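Local structure of uncharacterized peptidase Lmo0363 (Listeria monocytogenes, 3L4E) at residues F11-P16 against S188-I193. The protein is uncharacterised but probably acts as a serine peptidase of the peptidase E (S51) family, hydrolysing peptide bonds. Residues are numbered along the deposited sequence; the frame is centred on the assembly and turned at random.
Sequences FKDVVP and SNHEAI. With SO4 (sulfate ion), chain B.
His190 lies over the side chain of Asp13, its imidazole stacked on the carboxylate with the two planes 18° apart. Asp13 CB makes a CH-pi contact under one face, 4.1 Å from the centre of the His190 ring, and Asp13 CG comes within 3.7 Å of His190 NE2. With His190 CG anti to its own carbonyl carbon (chi1 -65°), the ring reaches over the side chain of Asp13. A flat, polar ring suits this place because it can stack through its face while both nitrogens bond at its edge.

Those edge bonds fix the ring's rotation. A water in the ring plane, 2.7 Å from His190 NE2, donates to Asp13 OD1 and so bridges the two side chains. On the other nitrogen, His190 ND1 donates an almost straight bond (170°) to sulfate O1. The sulfate, probably from the crystallisation liquor, is also held by Asn164 and Arg204, and by Ser188 OG through a contact so short that its details are doubtful. Asp13 OD1 forms a salt bridge with Lys12 NZ at 2.9 Å, and this nearby positive charge probably stabilises the carboxylate.

The apolar part of the contact belongs to Val14, whose branched side chain fills the angle beside the turn. Its CG1 packs against the backbone, 3.6 Å from His190 C, while CG2 faces Ala192 CB at 4.4 Å. The small methyl of Ala192 thus meets Val14 only loosely, and the two share Phe6 of strand 4-8 as a common neighbour.

Asn189 lies alongside Asp13, but its amide ND2 bonds to His161, assigned by similarity to the charge relay with Ser120. The contact thus joins the loop after strand 4-8 to the type I turn Ser188-Glu191 leading into antiparallel strand 191-196, at the margin of the probable S51 active site.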
ATOM      1  N   PHE A  11      -0.325   9.267   0.746  1.00 15.06           N
ATOM      2  CA  PHE A  11       1.028   9.504   1.226  1.00 15.70           C
ATOM      3  C   PHE A  11       1.358  10.997   1.230  1.00 15.84           C
ATOM      4  O   PHE A  11       1.977  11.494   2.161  1.00 14.99           O
ATOM      5  CB  PHE A  11       2.069   8.696   0.430  1.00 14.15           C
ATOM      6  CG  PHE A  11       3.472   8.826   0.973  1.00 13.75           C
ATOM      7  CD1 PHE A  11       3.859   8.103   2.088  1.00 13.87           C
ATOM      8  CD2 PHE A  11       4.389   9.691   0.388  1.00 15.21           C
ATOM      9  CE1 PHE A  11       5.139   8.225   2.618  1.00 15.50           C
ATOM     10  CE2 PHE A  11       5.678   9.823   0.904  1.00 17.72           C
ATOM     11  CZ  PHE A  11       6.055   9.090   2.025  1.00 13.22           C
ATOM     12  N   LYS A  12       0.913  11.712   0.202  1.00 18.74           N
ATOM     13  CA  LYS A  12       1.255  13.120   0.087  1.00 18.22           C
ATOM     14  C   LYS A  12       0.660  13.954   1.223  1.00 17.43           C
ATOM     15  O   LYS A  12       1.116  15.065   1.473  1.00 22.00           O
ATOM     16  CB  LYS A  12       0.860  13.678  -1.289  1.00 23.33           C
ATOM     17  CG  LYS A  12      -0.627  13.698  -1.583  1.00 28.95           C
ATOM     18  CD  LYS A  12      -1.288  14.964  -1.084  1.00 33.37           C
ATOM     19  CE  LYS A  12      -2.724  15.073  -1.585  1.00 33.42           C
ATOM     20  NZ  LYS A  12      -3.355  16.371  -1.191  1.00 33.54           N
ATOM     21  N   ASP A  13      -0.337  13.412   1.915  1.00 19.05           N
ATOM     22  CA  ASP A  13      -0.998  14.136   3.003  1.00 20.71           C
ATOM     23  C   ASP A  13      -0.348  13.871   4.358  1.00 19.30           C
ATOM     24  O   ASP A  13      -0.655  14.555   5.340  1.00 21.13           O
ATOM     25  CB  ASP A  13      -2.484  13.774   3.077  1.00 24.28           C
ATOM     26  CG  ASP A  13      -3.317  14.475   2.020  1.00 30.80           C
ATOM     27  OD1 ASP A  13      -2.894  15.539   1.517  1.00 31.30           O
ATOM     28  OD2 ASP A  13      -4.413  13.967   1.712  1.00 37.31           O
ATOM     29  N   VAL A  14       0.554  12.891   4.425  1.00 16.97           N
ATOM     30  CA  VAL A  14       1.155  12.524   5.713  1.00 15.56           C
ATOM     31  C   VAL A  14       2.678  12.393   5.667  1.00 16.31           C
ATOM     32  O   VAL A  14       3.274  11.644   6.451  1.00 15.24           O
ATOM     33  CB  VAL A  14       0.563  11.207   6.273  1.00 15.17           C
ATOM     34  CG1 VAL A  14      -0.924  11.363   6.577  1.00 18.16           C
ATOM     35  CG2 VAL A  14       0.781  10.048   5.294  1.00 16.95           C
ATOM     36  N   VAL A  15       3.312  13.145   4.772  1.00 15.22           N
ATOM     37  CA  VAL A  15       4.766  13.098   4.662  1.00 15.32           C
ATOM     38  C   VAL A  15       5.482  13.309   6.007  1.00 15.60           C
ATOM     39  O   VAL A  15       6.404  12.555   6.331  1.00 14.85           O
ATOM     40  CB  VAL A  15       5.292  14.055   3.574  1.00 16.69           C
ATOM     41  CG1 VAL A  15       6.821  14.068   3.558  1.00 18.34           C
ATOM     42  CG2 VAL A  15       4.724  13.651   2.215  1.00 20.28           C
ATOM     43  N   PRO A  16       5.054  14.305   6.804  1.00 15.44           N
ATOM     44  CA  PRO A  16       5.738  14.476   8.096  1.00 15.95           C
ATOM     45  C   PRO A  16       5.586  13.276   9.035  1.00 18.47           C
ATOM     46  O   PRO A  16       6.477  13.038   9.838  1.00 19.69           O
ATOM     47  CB  PRO A  16       5.063  15.719   8.700  1.00 19.05           C
ATOM     48  CG  PRO A  16       4.543  16.474   7.522  1.00 18.99           C
ATOM     49  CD  PRO A  16       4.118  15.407   6.530  1.00 16.21           C
ATOM     50  N   SER A 188      -8.329   7.989   8.132  1.00 31.34           N
ATOM     51  CA  SER A 188      -8.668   9.106   7.261  1.00 33.22           C
ATOM     52  C   SER A 188      -7.480   9.520   6.394  1.00 31.43           C
ATOM     53  O   SER A 188      -6.393   8.949   6.499  1.00 28.22           O
ATOM     54  CB  SER A 188      -9.127  10.297   8.100  1.00 34.23           C
ATOM     55  OG  SER A 188      -8.074  10.758   8.937  1.00 40.79           O
ATOM     56  N   ASN A 189      -7.687  10.517   5.539  1.00 28.31           N
ATOM     57  CA  ASN A 189      -6.622  10.989   4.652  1.00 26.43           C
ATOM     58  C   ASN A 189      -5.390  11.534   5.377  1.00 24.27           C
ATOM     59  O   ASN A 189      -4.275  11.469   4.856  1.00 25.90           O
ATOM     60  CB  ASN A 189      -7.146  12.036   3.672  1.00 33.31           C
ATOM     61  CG  ASN A 189      -8.015  11.438   2.591  1.00 36.06           C
ATOM     62  OD1 ASN A 189      -8.891  12.112   2.042  1.00 40.87           O
ATOM     63  ND2 ASN A 189      -7.787  10.167   2.280  1.00 33.24           N
ATOM     64  N   HIS A 190      -5.581  12.067   6.576  1.00 24.10           N
ATOM     65  CA  HIS A 190      -4.445  12.623   7.310  1.00 23.90           C
ATOM     66  C   HIS A 190      -3.997  11.759   8.485  1.00 24.72           C
ATOM     67  O   HIS A 190      -3.310  12.230   9.389  1.00 20.21           O
ATOM     68  CB  HIS A 190      -4.727  14.063   7.727  1.00 27.27           C
ATOM     69  CG  HIS A 190      -4.860  14.996   6.565  1.00 30.33           C
ATOM     70  ND1 HIS A 190      -6.037  15.153   5.868  1.00 34.13           N
ATOM     71  CD2 HIS A 190      -3.951  15.792   5.955  1.00 30.16           C
ATOM     72  CE1 HIS A 190      -5.855  16.025   4.891  1.00 35.18           C
ATOM     73  NE2 HIS A 190      -4.599  16.431   4.926  1.00 34.50           N
ATOM     74  N   GLU A 191      -4.375  10.483   8.448  1.00 21.64           N
ATOM     75  CA  GLU A 191      -3.904   9.502   9.423  1.00 22.54           C
ATOM     76  C   GLU A 191      -2.955   8.503   8.769  1.00 21.26           C
ATOM     77  O   GLU A 191      -3.076   8.193   7.584  1.00 18.31           O
ATOM     78  CB  GLU A 191      -5.083   8.731  10.045  1.00 27.67           C
ATOM     79  CG  GLU A 191      -5.812   9.462  11.180  1.00 29.29           C
ATOM     80  CD  GLU A 191      -7.026   8.688  11.691  1.00 26.67           C
ATOM     81  OE1 GLU A 191      -7.680   8.010  10.871  1.00 40.00           O
ATOM     82  OE2 GLU A 191      -7.330   8.767  12.903  1.00 33.65           O
ATOM     83  N   ALA A 192      -2.006   8.000   9.549  1.00 17.60           N
ATOM     84  CA  ALA A 192      -1.154   6.909   9.105  1.00 15.48           C
ATOM     85  C   ALA A 192      -1.086   5.887  10.227  1.00 15.70           C
ATOM     86  O   ALA A 192      -1.321   6.225  11.391  1.00 17.78           O
ATOM     87  CB  ALA A 192       0.233   7.417   8.739  1.00 19.01           C
ATOM     88  N   ILE A 193      -0.795   4.639   9.875  1.00 13.79           N
ATOM     89  CA  ILE A 193      -0.591   3.594  10.875  1.00 15.55           C
ATOM     90  C   ILE A 193       0.883   3.202  10.860  1.00 14.98           C
ATOM     91  O   ILE A 193       1.414   2.787   9.811  1.00 14.49           O
ATOM     92  CB  ILE A 193      -1.456   2.334  10.617  1.00 18.07           C
ATOM     93  CG1 ILE A 193      -2.907   2.714  10.293  1.00 18.64           C
ATOM     94  CG2 ILE A 193      -1.396   1.406  11.831  1.00 22.60           C
ATOM     95  CD1 ILE A 193      -3.750   1.545   9.810  1.00 20.09           C
TER
HETATM   96  S   SO4 B 206      -8.766  14.030   8.029  0.90 44.91           S
HETATM   97  O1  SO4 B 206      -8.259  13.818   6.675  1.00 40.57           O
HETATM   98  O2  SO4 B 206      -8.625  15.443   8.383  1.00 48.40           O
HETATM   99  O3  SO4 B 206     -10.164  13.626   8.107  0.94 47.52           O
HETATM  100  O4  SO4 B 206      -7.983  13.229   8.967  0.97 49.26           O
HETATM  101  O   HOH W   1      -3.206  18.069   3.289  1.00 36.21           O